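Local coordinates for flagellar hook-associated protein (Burkholderia pseudomallei, PDB 4UT1) that probably serves as a structural component of the bacterial flagellum, forming the junction at the end of the hook, at residues 87-99 with 286-299. Sequence-based numbering, arbitrary orientation.
Sequences TQGSSLSTYYTLV and GGALGGLLAFRSQT
Y95 carries its phenol across to T299, where OH and OG1 share a hydrogen bond of 2.6 Å, OG1 lying near the ring plane at the edge. The second polar link is backbone only: G287 N gives a nearly straight bond to T87 O (2.8 Å, 170°). That oxygen also takes the helical bond from S91 N, the two donors arriving from opposite faces of its plane. A water bridges S91 OG and G286 N. Residues 87-99 of helix 80-106 and 287-299 of helix 287-322 run in the same general direction within the elongated helical bundle of FlgK, the axes of the two segments coming within 6.9 Å at a crossing angle of -38°. G291, having no side chain, lets the backbones close up, its CA 4.0 Å from that of S91. S91 CA also makes a CA-H...O contact with G287 O (3.3 Å). With CG anti to the backbone N (chi1 -167°), the Y95 ring is a knob in the hole formed by G291, A294, F295 and T299; F295 CA lies over one face, offset toward the rim. L98 sets CB squarely over the F295 ring centre in a CH-pi contact (3.4 Å), while its CD1 reaches L292 CD2. Helix 593-630 adds L611 against Y95 and V99.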
ATOM      1  N   THR A  87     -12.712 -30.174  10.072  1.00 19.80           N
ATOM      2  CA  THR A  87     -12.965 -28.839   9.544  1.00 17.19           C
ATOM      3  C   THR A  87     -11.727 -27.940   9.672  1.00 18.41           C
ATOM      4  O   THR A  87     -11.494 -27.092   8.813  1.00 16.01           O
ATOM      5  CB  THR A  87     -14.187 -28.165  10.223  1.00 20.00           C
ATOM      6  OG1 THR A  87     -14.746 -27.194   9.325  1.00 19.93           O
ATOM      7  CG2 THR A  87     -13.799 -27.482  11.527  1.00 18.17           C
ATOM      8  N   GLN A  88     -10.928 -28.145  10.720  1.00 17.10           N
ATOM      9  CA  GLN A  88      -9.643 -27.451  10.854  1.00 17.74           C
ATOM     10  C   GLN A  88      -8.666 -27.912   9.773  1.00 16.97           C
ATOM     11  O   GLN A  88      -7.906 -27.111   9.226  1.00 18.16           O
ATOM     12  CB  GLN A  88      -9.042 -27.683  12.247  1.00 17.07           C
ATOM     13  CG  GLN A  88      -7.615 -27.131  12.452  1.00 20.88           C
ATOM     14  CD  GLN A  88      -7.517 -25.611  12.356  1.00 26.36           C
ATOM     15  OE1 GLN A  88      -8.472 -24.934  11.967  1.00 28.46           O
ATOM     16  NE2 GLN A  88      -6.348 -25.066  12.712  1.00 23.56           N
ATOM     17  N   GLY A  89      -8.694 -29.199   9.455  1.00 19.06           N
ATOM     18  CA  GLY A  89      -7.794 -29.752   8.462  1.00 15.96           C
ATOM     19  C   GLY A  89      -8.113 -29.234   7.073  1.00 17.41           C
ATOM     20  O   GLY A  89      -7.212 -28.897   6.304  1.00 14.35           O
ATOM     21  N   SER A  90      -9.403 -29.190   6.747  1.00 14.80           N
ATOM     22  CA  SER A  90      -9.857 -28.678   5.459  1.00 14.29           C
ATOM     23  C   SER A  90      -9.553 -27.183   5.318  1.00 15.75           C
ATOM     24  O   SER A  90      -9.218 -26.712   4.236  1.00 15.38           O
ATOM     25  CB  SER A  90     -11.352 -28.922   5.282  1.00 15.95           C
ATOM     26  OG  SER A  90     -11.629 -30.303   5.278  1.00 19.08           O
ATOM     27  N   SER A  91      -9.700 -26.445   6.411  1.00 14.52           N
ATOM     28  CA  SER A  91      -9.353 -25.031   6.418  1.00 15.21           C
ATOM     29  C   SER A  91      -7.859 -24.831   6.149  1.00 16.09           C
ATOM     30  O   SER A  91      -7.477 -24.044   5.280  1.00 14.36           O
ATOM     31  CB  SER A  91      -9.733 -24.390   7.746  1.00 16.45           C
ATOM     32  OG  SER A  91      -9.279 -23.050   7.796  1.00 19.63           O
ATOM     33  N   LEU A  92      -7.027 -25.539   6.904  1.00 14.75           N
ATOM     34  CA  LEU A  92      -5.573 -25.430   6.745  1.00 18.10           C
ATOM     35  C   LEU A  92      -5.111 -25.837   5.349  1.00 15.34           C
ATOM     36  O   LEU A  92      -4.225 -25.207   4.780  1.00 16.32           O
ATOM     37  CB  LEU A  92      -4.854 -26.286   7.797  1.00 15.72           C
ATOM     38  CG  LEU A  92      -4.946 -25.731   9.219  1.00 14.67           C
ATOM     39  CD1 LEU A  92      -4.404 -26.726  10.237  1.00 17.10           C
ATOM     40  CD2 LEU A  92      -4.196 -24.396   9.305  1.00 15.75           C
ATOM     41  N   SER A  93      -5.704 -26.890   4.793  1.00 14.69           N
ATOM     42  CA  SER A  93      -5.248 -27.372   3.494  1.00 15.71           C
ATOM     43  C   SER A  93      -5.715 -26.429   2.396  1.00 13.36           C
ATOM     44  O   SER A  93      -5.002 -26.205   1.432  1.00 14.43           O
ATOM     45  CB  SER A  93      -5.738 -28.798   3.216  1.00 17.82           C
ATOM     46  OG  SER A  93      -7.132 -28.830   2.991  1.00 17.93           O
ATOM     47  N   THR A  94      -6.919 -25.890   2.542  1.00 14.27           N
ATOM     48  CA  THR A  94      -7.411 -24.867   1.620  1.00 13.96           C
ATOM     49  C   THR A  94      -6.505 -23.622   1.656  1.00 14.53           C
ATOM     50  O   THR A  94      -6.098 -23.116   0.612  1.00 15.76           O
ATOM     51  CB  THR A  94      -8.865 -24.464   1.965  1.00 14.01           C
ATOM     52  OG1 THR A  94      -9.729 -25.574   1.688  1.00 14.52           O
ATOM     53  CG2 THR A  94      -9.314 -23.277   1.130  1.00 16.46           C
ATOM     54  N   TYR A  95      -6.205 -23.140   2.860  1.00 13.70           N
ATOM     55  CA  TYR A  95      -5.351 -21.963   3.040  1.00 13.81           C
ATOM     56  C   TYR A  95      -3.965 -22.259   2.457  1.00 15.61           C
ATOM     57  O   TYR A  95      -3.440 -21.476   1.660  1.00 16.58           O
ATOM     58  CB  TYR A  95      -5.272 -21.583   4.527  1.00 13.73           C
ATOM     59  CG  TYR A  95      -4.672 -20.221   4.851  1.00 16.96           C
ATOM     60  CD1 TYR A  95      -3.962 -19.494   3.900  1.00 19.22           C
ATOM     61  CD2 TYR A  95      -4.805 -19.673   6.125  1.00 20.05           C
ATOM     62  CE1 TYR A  95      -3.405 -18.252   4.210  1.00 18.00           C
ATOM     63  CE2 TYR A  95      -4.259 -18.433   6.440  1.00 17.03           C
ATOM     64  CZ  TYR A  95      -3.567 -17.730   5.480  1.00 19.00           C
ATOM     65  OH  TYR A  95      -3.022 -16.504   5.795  1.00 24.57           O
ATOM     66  N   TYR A  96      -3.385 -23.395   2.834  1.00 16.65           N
ATOM     67  CA  TYR A  96      -2.074 -23.775   2.298  1.00 16.28           C
ATOM     68  C   TYR A  96      -2.041 -23.750   0.761  1.00 16.75           C
ATOM     69  O   TYR A  96      -1.159 -23.124   0.158  1.00 16.62           O
ATOM     70  CB  TYR A  96      -1.641 -25.167   2.780  1.00 17.09           C
ATOM     71  CG  TYR A  96      -0.342 -25.565   2.121  1.00 15.47           C
ATOM     72  CD1 TYR A  96       0.787 -24.766   2.265  1.00 14.31           C
ATOM     73  CD2 TYR A  96      -0.242 -26.694   1.325  1.00 19.30           C
ATOM     74  CE1 TYR A  96       1.976 -25.088   1.653  1.00 14.80           C
ATOM     75  CE2 TYR A  96       0.964 -27.028   0.704  1.00 18.60           C
ATOM     76  CZ  TYR A  96       2.062 -26.216   0.871  1.00 19.71           C
ATOM     77  OH  TYR A  96       3.259 -26.529   0.261  1.00 17.78           O
ATOM     78  N   THR A  97      -2.993 -24.431   0.132  1.00 17.11           N
ATOM     79  CA  THR A  97      -3.019 -24.524  -1.324  1.00 16.50           C
ATOM     80  C   THR A  97      -2.999 -23.131  -1.956  1.00 17.52           C
ATOM     81  O   THR A  97      -2.254 -22.880  -2.907  1.00 17.92           O
ATOM     82  CB  THR A  97      -4.249 -25.320  -1.817  1.00 18.73           C
ATOM     83  OG1 THR A  97      -4.131 -26.673  -1.373  1.00 18.01           O
ATOM     84  CG2 THR A  97      -4.324 -25.309  -3.326  1.00 22.49           C
ATOM     85  N   LEU A  98      -3.774 -22.212  -1.390  1.00 17.55           N
ATOM     86  CA  LEU A  98      -3.893 -20.882  -1.962  1.00 15.45           C
ATOM     87  C   LEU A  98      -2.624 -20.064  -1.760  1.00 15.63           C
ATOM     88  O   LEU A  98      -2.178 -19.366  -2.671  1.00 16.06           O
ATOM     89  CB  LEU A  98      -5.087 -20.146  -1.354  1.00 13.68           C
ATOM     90  CG  LEU A  98      -6.461 -20.666  -1.774  1.00 14.09           C
ATOM     91  CD1 LEU A  98      -7.520 -20.035  -0.911  1.00 18.01           C
ATOM     92  CD2 LEU A  98      -6.700 -20.360  -3.239  1.00 21.29           C
ATOM     93  N   VAL A  99      -2.042 -20.141  -0.571  1.00 12.15           N
ATOM     94  CA  VAL A  99      -0.848 -19.333  -0.311  1.00 13.52           C
ATOM     95  C   VAL A  99       0.347 -19.962  -1.016  1.00 17.64           C
ATOM     96  O   VAL A  99       1.263 -19.257  -1.436  1.00 16.31           O
ATOM     97  CB  VAL A  99      -0.574 -19.156   1.207  1.00 17.01           C
ATOM     98  CG1 VAL A  99      -0.325 -20.487   1.871  1.00 18.91           C
ATOM     99  CG2 VAL A  99       0.606 -18.202   1.441  1.00 17.34           C
ATOM    100  N   GLY A 286     -13.451 -22.732   9.807  1.00 18.05           N
ATOM    101  CA  GLY A 286     -13.471 -24.137   9.461  1.00 16.25           C
ATOM    102  C   GLY A 286     -13.819 -24.385   8.018  1.00 15.24           C
ATOM    103  O   GLY A 286     -14.516 -23.574   7.394  1.00 18.77           O
ATOM    104  N   GLY A 287     -13.344 -25.518   7.499  1.00 16.67           N
ATOM    105  CA  GLY A 287     -13.662 -25.971   6.162  1.00 17.34           C
ATOM    106  C   GLY A 287     -13.083 -25.104   5.064  1.00 15.13           C
ATOM    107  O   GLY A 287     -12.332 -24.155   5.329  1.00 15.52           O
ATOM    108  N   ALA A 288     -13.447 -25.419   3.830  1.00 14.73           N
ATOM    109  CA  ALA A 288     -12.987 -24.643   2.686  1.00 19.40           C
ATOM    110  C   ALA A 288     -13.350 -23.177   2.892  1.00 18.37           C
ATOM    111  O   ALA A 288     -12.584 -22.286   2.545  1.00 16.46           O
ATOM    112  CB  ALA A 288     -13.584 -25.168   1.394  1.00 18.39           C
ATOM    113  N   LEU A 289     -14.524 -22.948   3.471  1.00 16.07           N
ATOM    114  CA  LEU A 289     -15.001 -21.606   3.749  1.00 18.34           C
ATOM    115  C   LEU A 289     -13.970 -20.821   4.541  1.00 16.15           C
ATOM    116  O   LEU A 289     -13.504 -19.776   4.103  1.00 14.83           O
ATOM    117  CB  LEU A 289     -16.326 -21.665   4.510  1.00 18.98           C
ATOM    118  CG  LEU A 289     -17.440 -20.778   3.962  1.00 28.70           C
ATOM    119  CD1 LEU A 289     -17.699 -21.117   2.502  1.00 20.06           C
ATOM    120  CD2 LEU A 289     -18.722 -20.926   4.804  1.00 17.26           C
ATOM    121  N   GLY A 290     -13.592 -21.352   5.697  1.00 16.18           N
ATOM    122  CA  GLY A 290     -12.681 -20.659   6.586  1.00 17.83           C
ATOM    123  C   GLY A 290     -11.290 -20.496   5.999  1.00 17.17           C
ATOM    124  O   GLY A 290     -10.629 -19.476   6.220  1.00 16.60           O
ATOM    125  N   GLY A 291     -10.839 -21.508   5.270  1.00 13.08           N
ATOM    126  CA  GLY A 291      -9.534 -21.460   4.619  1.00 15.67           C
ATOM    127  C   GLY A 291      -9.506 -20.406   3.525  1.00 16.47           C
ATOM    128  O   GLY A 291      -8.507 -19.693   3.347  1.00 16.63           O
ATOM    129  N   LEU A 292     -10.604 -20.308   2.778  1.00 13.19           N
ATOM    130  CA  LEU A 292     -10.707 -19.312   1.713  1.00 12.81           C
ATOM    131  C   LEU A 292     -10.681 -17.918   2.309  1.00 14.28           C
ATOM    132  O   LEU A 292      -9.932 -17.052   1.857  1.00 14.67           O
ATOM    133  CB  LEU A 292     -11.993 -19.496   0.906  1.00 14.10           C
ATOM    134  CG  LEU A 292     -12.012 -20.635  -0.115  1.00 13.00           C
ATOM    135  CD1 LEU A 292     -13.445 -21.045  -0.417  1.00 14.37           C
ATOM    136  CD2 LEU A 292     -11.310 -20.211  -1.397  1.00 15.05           C
ATOM    137  N   LEU A 293     -11.528 -17.709   3.319  1.00 13.52           N
ATOM    138  CA  LEU A 293     -11.643 -16.415   3.973  1.00 15.80           C
ATOM    139  C   LEU A 293     -10.357 -15.983   4.677  1.00 16.57           C
ATOM    140  O   LEU A 293      -9.949 -14.831   4.569  1.00 13.46           O
ATOM    141  CB  LEU A 293     -12.807 -16.439   4.971  1.00 15.11           C
ATOM    142  CG  LEU A 293     -14.166 -16.673   4.316  1.00 20.66           C
ATOM    143  CD1 LEU A 293     -15.272 -16.850   5.358  1.00 17.96           C
ATOM    144  CD2 LEU A 293     -14.501 -15.543   3.353  1.00 17.31           C
ATOM    145  N   ALA A 294      -9.721 -16.895   5.409  1.00 15.41           N
ATOM    146  CA  ALA A 294      -8.468 -16.558   6.095  1.00 16.58           C
ATOM    147  C   ALA A 294      -7.351 -16.179   5.113  1.00 16.06           C
ATOM    148  O   ALA A 294      -6.582 -15.249   5.362  1.00 17.59           O
ATOM    149  CB  ALA A 294      -8.018 -17.712   6.976  1.00 15.41           C
ATOM    150  N   PHE A 295      -7.257 -16.912   4.008  1.00 15.36           N
ATOM    151  CA  PHE A 295      -6.287 -16.598   2.962  1.00 15.36           C
ATOM    152  C   PHE A 295      -6.517 -15.191   2.433  1.00 16.41           C
ATOM    153  O   PHE A 295      -5.577 -14.408   2.292  1.00 15.68           O
ATOM    154  CB  PHE A 295      -6.369 -17.619   1.813  1.00 14.04           C
ATOM    155  CG  PHE A 295      -5.622 -17.203   0.567  1.00 14.84           C
ATOM    156  CD1 PHE A 295      -4.240 -17.223   0.532  1.00 12.62           C
ATOM    157  CD2 PHE A 295      -6.312 -16.797  -0.573  1.00 16.73           C
ATOM    158  CE1 PHE A 295      -3.559 -16.841  -0.609  1.00 14.90           C
ATOM    159  CE2 PHE A 295      -5.633 -16.410  -1.719  1.00 14.60           C
ATOM    160  CZ  PHE A 295      -4.251 -16.430  -1.734  1.00 15.25           C
ATOM    161  N   ARG A 296      -7.776 -14.865   2.162  1.00 15.48           N
ATOM    162  CA  ARG A 296      -8.120 -13.556   1.619  1.00 15.35           C
ATOM    163  C   ARG A 296      -7.746 -12.405   2.562  1.00 13.46           C
ATOM    164  O   ARG A 296      -7.057 -11.471   2.159  1.00 12.59           O
ATOM    165  CB  ARG A 296      -9.620 -13.491   1.296  1.00 12.24           C
ATOM    166  CG  ARG A 296     -10.008 -12.264   0.475  1.00 11.94           C
ATOM    167  CD  ARG A 296     -11.424 -12.356  -0.063  1.00 14.04           C
ATOM    168  NE  ARG A 296     -12.424 -12.302   0.991  1.00 14.45           N
ATOM    169  CZ  ARG A 296     -13.726 -12.484   0.789  1.00 16.18           C
ATOM    170  NH1 ARG A 296     -14.170 -12.731  -0.432  1.00 13.95           N
ATOM    171  NH2 ARG A 296     -14.579 -12.414   1.808  1.00 15.38           N
ATOM    172  N   SER A 297      -8.192 -12.479   3.813  1.00 13.74           N
ATOM    173  CA  SER A 297      -8.003 -11.362   4.747  1.00 15.21           C
ATOM    174  C   SER A 297      -6.604 -11.308   5.370  1.00 14.68           C
ATOM    175  O   SER A 297      -6.150 -10.235   5.770  1.00 15.61           O
ATOM    176  CB  SER A 297      -9.056 -11.414   5.867  1.00 17.64           C
ATOM    177  OG  SER A 297      -8.913 -12.595   6.643  1.00 20.54           O
ATOM    178  N   GLN A 298      -5.915 -12.443   5.460  1.00 15.32           N
ATOM    179  CA  GLN A 298      -4.652 -12.457   6.199  1.00 17.21           C
ATOM    180  C   GLN A 298      -3.419 -12.520   5.303  1.00 15.71           C
ATOM    181  O   GLN A 298      -2.318 -12.157   5.727  1.00 18.15           O
ATOM    182  CB  GLN A 298      -4.637 -13.616   7.197  1.00 17.12           C
ATOM    183  CG  GLN A 298      -5.802 -13.565   8.203  1.00 19.49           C
ATOM    184  CD  GLN A 298      -5.808 -12.305   9.044  1.00 26.14           C
ATOM    185  OE1 GLN A 298      -6.687 -11.446   8.903  1.00 28.15           O
ATOM    186  NE2 GLN A 298      -4.830 -12.184   9.928  1.00 25.14           N
ATOM    187  N   THR A 299      -3.597 -12.948   4.062  1.00 13.25           N
ATOM    188  CA  THR A 299      -2.463 -13.071   3.149  1.00 16.68           C
ATOM    189  C   THR A 299      -2.665 -12.260   1.874  1.00 14.78           C
ATOM    190  O   THR A 299      -1.857 -11.386   1.555  1.00 11.24           O
ATOM    191  CB  THR A 299      -2.192 -14.561   2.777  1.00 13.05           C
ATOM    192  OG1 THR A 299      -1.681 -15.259   3.921  1.00 17.26           O
ATOM    193  CG2 THR A 299      -1.186 -14.674   1.636  1.00 13.76           C
TER
HETATM  194  O   HOH W   1     -10.884 -21.657   9.623  1.00 25.75           O